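Local coordinates for imelysin-like protein (Psychrobacter arcticus, PDB 3PF0) that is of unknown function but belongs to the imelysin-like (peptidase M75) family, whose members have been regarded as putative metalloendopeptidases, at residues L235-I246 with Y334-K345. Numbering follows the deposited sequence.
Sequences LSLVETMKSNAI and YDHLTNITRLIK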
loop_
_atom_site.group_PDB
_atom_site.type_symbol
_atom_site.label_atom_id
_atom_site.label_comp_id
_atom_site.label_asym_id
_atom_site.label_seq_id
_atom_site.Cartn_x
_atom_site.Cartn_y
_atom_site.Cartn_z
ATOM N N LEU A 235 -7.595 -6.701 7.261
ATOM C CA LEU A 235 -8.814 -7.117 6.556
ATOM C C LEU A 235 -9.179 -6.061 5.496
ATOM O O LEU A 235 -9.545 -6.434 4.376
ATOM C CB LEU A 235 -9.971 -7.354 7.551
ATOM C CG LEU A 235 -11.400 -7.560 6.997
ATOM C CD1 LEU A 235 -11.513 -8.802 6.098
ATOM C CD2 LEU A 235 -12.400 -7.628 8.129
ATOM N N SER A 236 -9.054 -4.752 5.858
ATOM C CA SER A 236 -9.336 -3.619 4.971
ATOM C C SER A 236 -8.406 -3.627 3.759
ATOM O O SER A 236 -8.826 -3.250 2.673
ATOM C CB SER A 236 -9.197 -2.301 5.727
ATOM O OG SER A 236 -9.503 -1.186 4.906
ATOM N N LEU A 237 -7.138 -4.065 3.949
ATOM C CA LEU A 237 -6.134 -4.132 2.879
ATOM C C LEU A 237 -6.618 -5.033 1.729
ATOM O O LEU A 237 -6.579 -4.612 0.576
ATOM C CB LEU A 237 -4.773 -4.635 3.426
ATOM C CG LEU A 237 -3.624 -4.784 2.406
ATOM C CD1 LEU A 237 -3.119 -3.426 1.921
ATOM C CD2 LEU A 237 -2.477 -5.561 2.994
ATOM N N VAL A 238 -7.082 -6.251 2.050
ATOM C CA VAL A 238 -7.543 -7.227 1.061
ATOM C C VAL A 238 -8.980 -6.874 0.578
ATOM O O VAL A 238 -9.289 -7.128 -0.591
ATOM C CB VAL A 238 -7.384 -8.691 1.578
ATOM C CG1 VAL A 238 -8.003 -8.889 2.952
ATOM C CG2 VAL A 238 -7.887 -9.737 0.577
ATOM N N GLU A 239 -9.828 -6.270 1.444
ATOM C CA GLU A 239 -11.188 -5.897 1.046
ATOM C C GLU A 239 -11.162 -4.764 0.009
ATOM O O GLU A 239 -11.802 -4.901 -1.030
ATOM C CB GLU A 239 -12.054 -5.526 2.259
ATOM C CG GLU A 239 -13.209 -6.496 2.462
ATOM C CD GLU A 239 -13.900 -6.511 3.813
ATOM O OE1 GLU A 239 -13.685 -5.577 4.620
ATOM O OE2 GLU A 239 -14.676 -7.463 4.059
ATOM N N THR A 240 -10.389 -3.673 0.263
ATOM C CA THR A 240 -10.276 -2.543 -0.671
ATOM C C THR A 240 -9.534 -2.977 -1.941
ATOM O O THR A 240 -9.807 -2.446 -3.009
ATOM C CB THR A 240 -9.609 -1.312 -0.024
ATOM O OG1 THR A 240 -8.279 -1.637 0.389
ATOM C CG2 THR A 240 -10.417 -0.736 1.139
HETATM N N MSE A 241 -8.623 -3.952 -1.827
HETATM C CA MSE A 241 -7.893 -4.502 -2.959
HETATM C C MSE A 241 -8.842 -5.276 -3.894
HETATM O O MSE A 241 -8.856 -4.990 -5.088
HETATM C CB MSE A 241 -6.748 -5.389 -2.463
HETATM C CG MSE A 241 -6.134 -6.274 -3.520
HETATM SE SE MSE A 241 -4.357 -6.829 -2.971
HETATM C CE MSE A 241 -4.771 -7.935 -1.407
ATOM N N LYS A 242 -9.623 -6.242 -3.376
ATOM C CA LYS A 242 -10.517 -7.012 -4.247
ATOM C C LYS A 242 -11.654 -6.141 -4.850
ATOM O O LYS A 242 -12.047 -6.379 -5.991
ATOM C CB LYS A 242 -11.090 -8.260 -3.536
ATOM C CG LYS A 242 -12.086 -8.018 -2.405
ATOM C CD LYS A 242 -12.558 -9.347 -1.821
ATOM C CE LYS A 242 -13.803 -9.231 -0.977
ATOM N NZ LYS A 242 -15.004 -8.965 -1.806
ATOM N N SER A 243 -12.150 -5.134 -4.102
ATOM C CA SER A 243 -13.236 -4.258 -4.550
ATOM C C SER A 243 -12.755 -3.126 -5.457
ATOM O O SER A 243 -13.144 -3.092 -6.622
ATOM C CB SER A 243 -13.977 -3.663 -3.358
ATOM O OG SER A 243 -14.605 -4.680 -2.598
ATOM N N ASN A 244 -11.920 -2.201 -4.925
ATOM C CA ASN A 244 -11.469 -1.005 -5.639
ATOM C C ASN A 244 -10.412 -1.284 -6.679
ATOM O O ASN A 244 -10.402 -0.590 -7.690
ATOM C CB ASN A 244 -10.959 0.080 -4.670
ATOM C CG ASN A 244 -11.992 0.559 -3.681
ATOM O OD1 ASN A 244 -13.213 0.476 -3.909
ATOM N ND2 ASN A 244 -11.527 1.091 -2.563
ATOM N N ALA A 245 -9.515 -2.251 -6.442
ATOM C CA ALA A 245 -8.448 -2.529 -7.396
ATOM C C ALA A 245 -8.769 -3.656 -8.386
ATOM O O ALA A 245 -8.221 -3.631 -9.488
ATOM C CB ALA A 245 -7.154 -2.848 -6.655
ATOM N N ILE A 246 -9.635 -4.628 -8.029
ATOM C CA ILE A 246 -9.889 -5.776 -8.913
ATOM C C ILE A 246 -11.316 -5.783 -9.500
ATOM O O ILE A 246 -11.448 -5.653 -10.711
ATOM C CB ILE A 246 -9.539 -7.131 -8.204
ATOM C CG1 ILE A 246 -8.051 -7.186 -7.743
ATOM C CG2 ILE A 246 -9.908 -8.371 -9.056
ATOM C CD1 ILE A 246 -6.940 -7.115 -8.859
ATOM N N TYR A 334 -10.181 -12.642 -8.208
ATOM C CA TYR A 334 -11.177 -12.036 -7.322
ATOM C C TYR A 334 -11.709 -13.068 -6.342
ATOM O O TYR A 334 -11.795 -12.770 -5.158
ATOM C CB TYR A 334 -12.339 -11.397 -8.109
ATOM C CG TYR A 334 -13.429 -10.861 -7.204
ATOM C CD1 TYR A 334 -13.238 -9.697 -6.465
ATOM C CD2 TYR A 334 -14.625 -11.551 -7.038
ATOM C CE1 TYR A 334 -14.216 -9.227 -5.591
ATOM C CE2 TYR A 334 -15.607 -11.093 -6.162
ATOM C CZ TYR A 334 -15.398 -9.931 -5.440
ATOM O OH TYR A 334 -16.372 -9.464 -4.593
ATOM N N ASP A 335 -12.056 -14.271 -6.834
ATOM C CA ASP A 335 -12.578 -15.390 -6.039
ATOM C C ASP A 335 -11.574 -15.823 -4.952
ATOM O O ASP A 335 -11.986 -16.053 -3.812
ATOM C CB ASP A 335 -12.952 -16.570 -6.947
ATOM C CG ASP A 335 -14.242 -16.384 -7.743
ATOM O OD1 ASP A 335 -14.985 -15.410 -7.467
ATOM O OD2 ASP A 335 -14.526 -17.234 -8.621
ATOM N N HIS A 336 -10.261 -15.871 -5.291
ATOM C CA HIS A 336 -9.191 -16.207 -4.353
ATOM C C HIS A 336 -9.099 -15.137 -3.255
ATOM O O HIS A 336 -8.942 -15.488 -2.083
ATOM C CB HIS A 336 -7.839 -16.346 -5.082
ATOM C CG HIS A 336 -7.573 -17.720 -5.615
ATOM N ND1 HIS A 336 -8.138 -18.157 -6.800
ATOM C CD2 HIS A 336 -6.804 -18.709 -5.108
ATOM C CE1 HIS A 336 -7.704 -19.396 -6.972
ATOM N NE2 HIS A 336 -6.892 -19.767 -5.981
ATOM N N LEU A 337 -9.227 -13.841 -3.632
ATOM C CA LEU A 337 -9.167 -12.708 -2.691
ATOM C C LEU A 337 -10.386 -12.695 -1.762
ATOM O O LEU A 337 -10.254 -12.353 -0.581
ATOM C CB LEU A 337 -9.048 -11.355 -3.427
ATOM C CG LEU A 337 -7.717 -11.068 -4.129
ATOM C CD1 LEU A 337 -7.817 -9.837 -5.005
ATOM C CD2 LEU A 337 -6.550 -10.944 -3.130
ATOM N N THR A 338 -11.554 -13.095 -2.296
ATOM C CA THR A 338 -12.823 -13.196 -1.572
ATOM C C THR A 338 -12.710 -14.337 -0.533
ATOM O O THR A 338 -13.221 -14.199 0.588
ATOM C CB THR A 338 -13.981 -13.376 -2.572
ATOM O OG1 THR A 338 -14.019 -12.223 -3.414
ATOM C CG2 THR A 338 -15.342 -13.541 -1.894
ATOM N N ASN A 339 -12.015 -15.436 -0.895
ATOM C CA ASN A 339 -11.794 -16.556 0.018
ATOM C C ASN A 339 -10.857 -16.140 1.184
ATOM O O ASN A 339 -11.050 -16.612 2.302
ATOM C CB ASN A 339 -11.243 -17.776 -0.722
ATOM C CG ASN A 339 -11.053 -18.977 0.170
ATOM O OD1 ASN A 339 -11.978 -19.419 0.860
ATOM N ND2 ASN A 339 -9.834 -19.503 0.212
ATOM N N ILE A 340 -9.884 -15.239 0.936
ATOM C CA ILE A 340 -8.974 -14.738 1.977
ATOM C C ILE A 340 -9.772 -13.849 2.965
ATOM O O ILE A 340 -9.618 -14.015 4.173
ATOM C CB ILE A 340 -7.719 -14.017 1.391
ATOM C CG1 ILE A 340 -6.782 -15.032 0.694
ATOM C CG2 ILE A 340 -6.960 -13.228 2.479
ATOM C CD1 ILE A 340 -5.658 -14.440 -0.137
ATOM N N THR A 341 -10.643 -12.952 2.460
ATOM C CA THR A 341 -11.479 -12.082 3.312
ATOM C C THR A 341 -12.425 -12.946 4.145
ATOM O O THR A 341 -12.627 -12.660 5.327
ATOM C CB THR A 341 -12.260 -11.028 2.500
ATOM O OG1 THR A 341 -12.964 -11.671 1.453
ATOM C CG2 THR A 341 -11.378 -9.975 1.906
ATOM N N ARG A 342 -12.956 -14.031 3.538
ATOM C CA ARG A 342 -13.840 -14.996 4.189
ATOM C C ARG A 342 -13.129 -15.635 5.378
ATOM O O ARG A 342 -13.672 -15.640 6.484
ATOM C CB ARG A 342 -14.295 -16.071 3.189
ATOM C CG ARG A 342 -15.360 -17.024 3.736
ATOM C CD ARG A 342 -15.622 -18.213 2.818
ATOM N NE ARG A 342 -14.452 -19.088 2.680
ATOM C CZ ARG A 342 -14.110 -20.039 3.545
ATOM N NH1 ARG A 342 -14.841 -20.253 4.635
ATOM N NH2 ARG A 342 -13.027 -20.778 3.335
ATOM N N LEU A 343 -11.897 -16.130 5.154
ATOM C CA LEU A 343 -11.084 -16.769 6.179
ATOM C C LEU A 343 -10.720 -15.793 7.304
ATOM O O LEU A 343 -10.697 -16.208 8.459
ATOM C CB LEU A 343 -9.809 -17.380 5.572
ATOM C CG LEU A 343 -9.976 -18.648 4.717
ATOM C CD1 LEU A 343 -8.699 -18.972 3.992
ATOM C CD2 LEU A 343 -10.409 -19.850 5.551
ATOM N N ILE A 344 -10.465 -14.507 6.986
ATOM C CA ILE A 344 -10.111 -13.519 8.011
ATOM C C ILE A 344 -11.335 -13.213 8.910
ATOM O O ILE A 344 -11.218 -13.260 10.138
ATOM C CB ILE A 344 -9.483 -12.227 7.403
ATOM C CG1 ILE A 344 -8.143 -12.547 6.699
ATOM C CG2 ILE A 344 -9.283 -11.143 8.488
ATOM C CD1 ILE A 344 -7.542 -11.402 5.830
ATOM N N LYS A 345 -12.493 -12.940 8.297
ATOM C CA LYS A 345 -13.731 -12.583 8.989
ATOM C C LYS A 345 -14.360 -13.736 9.786
ATOM O O LYS A 345 -14.869 -13.494 10.884
ATOM C CB LYS A 345 -14.770 -12.065 7.975
ATOM C CG LYS A 345 -14.531 -10.644 7.493
ATOM C CD LYS A 345 -15.036 -10.433 6.069
ATOM C CE LYS A 345 -16.446 -9.914 5.989
ATOM N NZ LYS A 345 -16.857 -9.711 4.579
#
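Antiparallel helix packing of the knobs-into-holes kind joins helices 225-250 and 327-351 of the all-helical imelysin fold, with Val238 and Lys242 set among side chains of 334-345 and Leu337 and Thr341 set among those of 235-246. The segment axes come within 9.5 Å, their directions 153° apart. Val238 presents both methyls to Thr341, its CG1 lying 3.7 Å from Thr341 CG2 and also meeting Ile344 CD1. Leu337 spreads its branches, CD1 against Ile246 CG1 and CD2 against the selenomethionine methyl CE of Met241. Helix 268-283 covers the buried side, touching Met241, Ile340 and Ile344.

Polar groups line the other margin. With CG of Lys242 tucked between its own backbone N and C (chi1 69°), the aliphatic chain runs across Thr338 and Thr341 until a bend at chi4 turns NZ to Tyr334 OH, a weak hydrogen bond of 3.1 Å. Lys345 lays CG on Leu235 CD2, and in one of the two modelled conformers of Glu239 its NZ meets Glu239 OE2 nearly head-on to the C-O bond at 3.2 Å, forming a salt bridge. A methionine in place of Lys345 would probably leave the Glu239 carboxylate, in this conformer, without its ionic mate. Thr341 turns its hydroxyl back into its own helix, OG1 donating to Thr338 O at 2.7 Å, while Lys242 CE rests 3.5 Å from that same OG1.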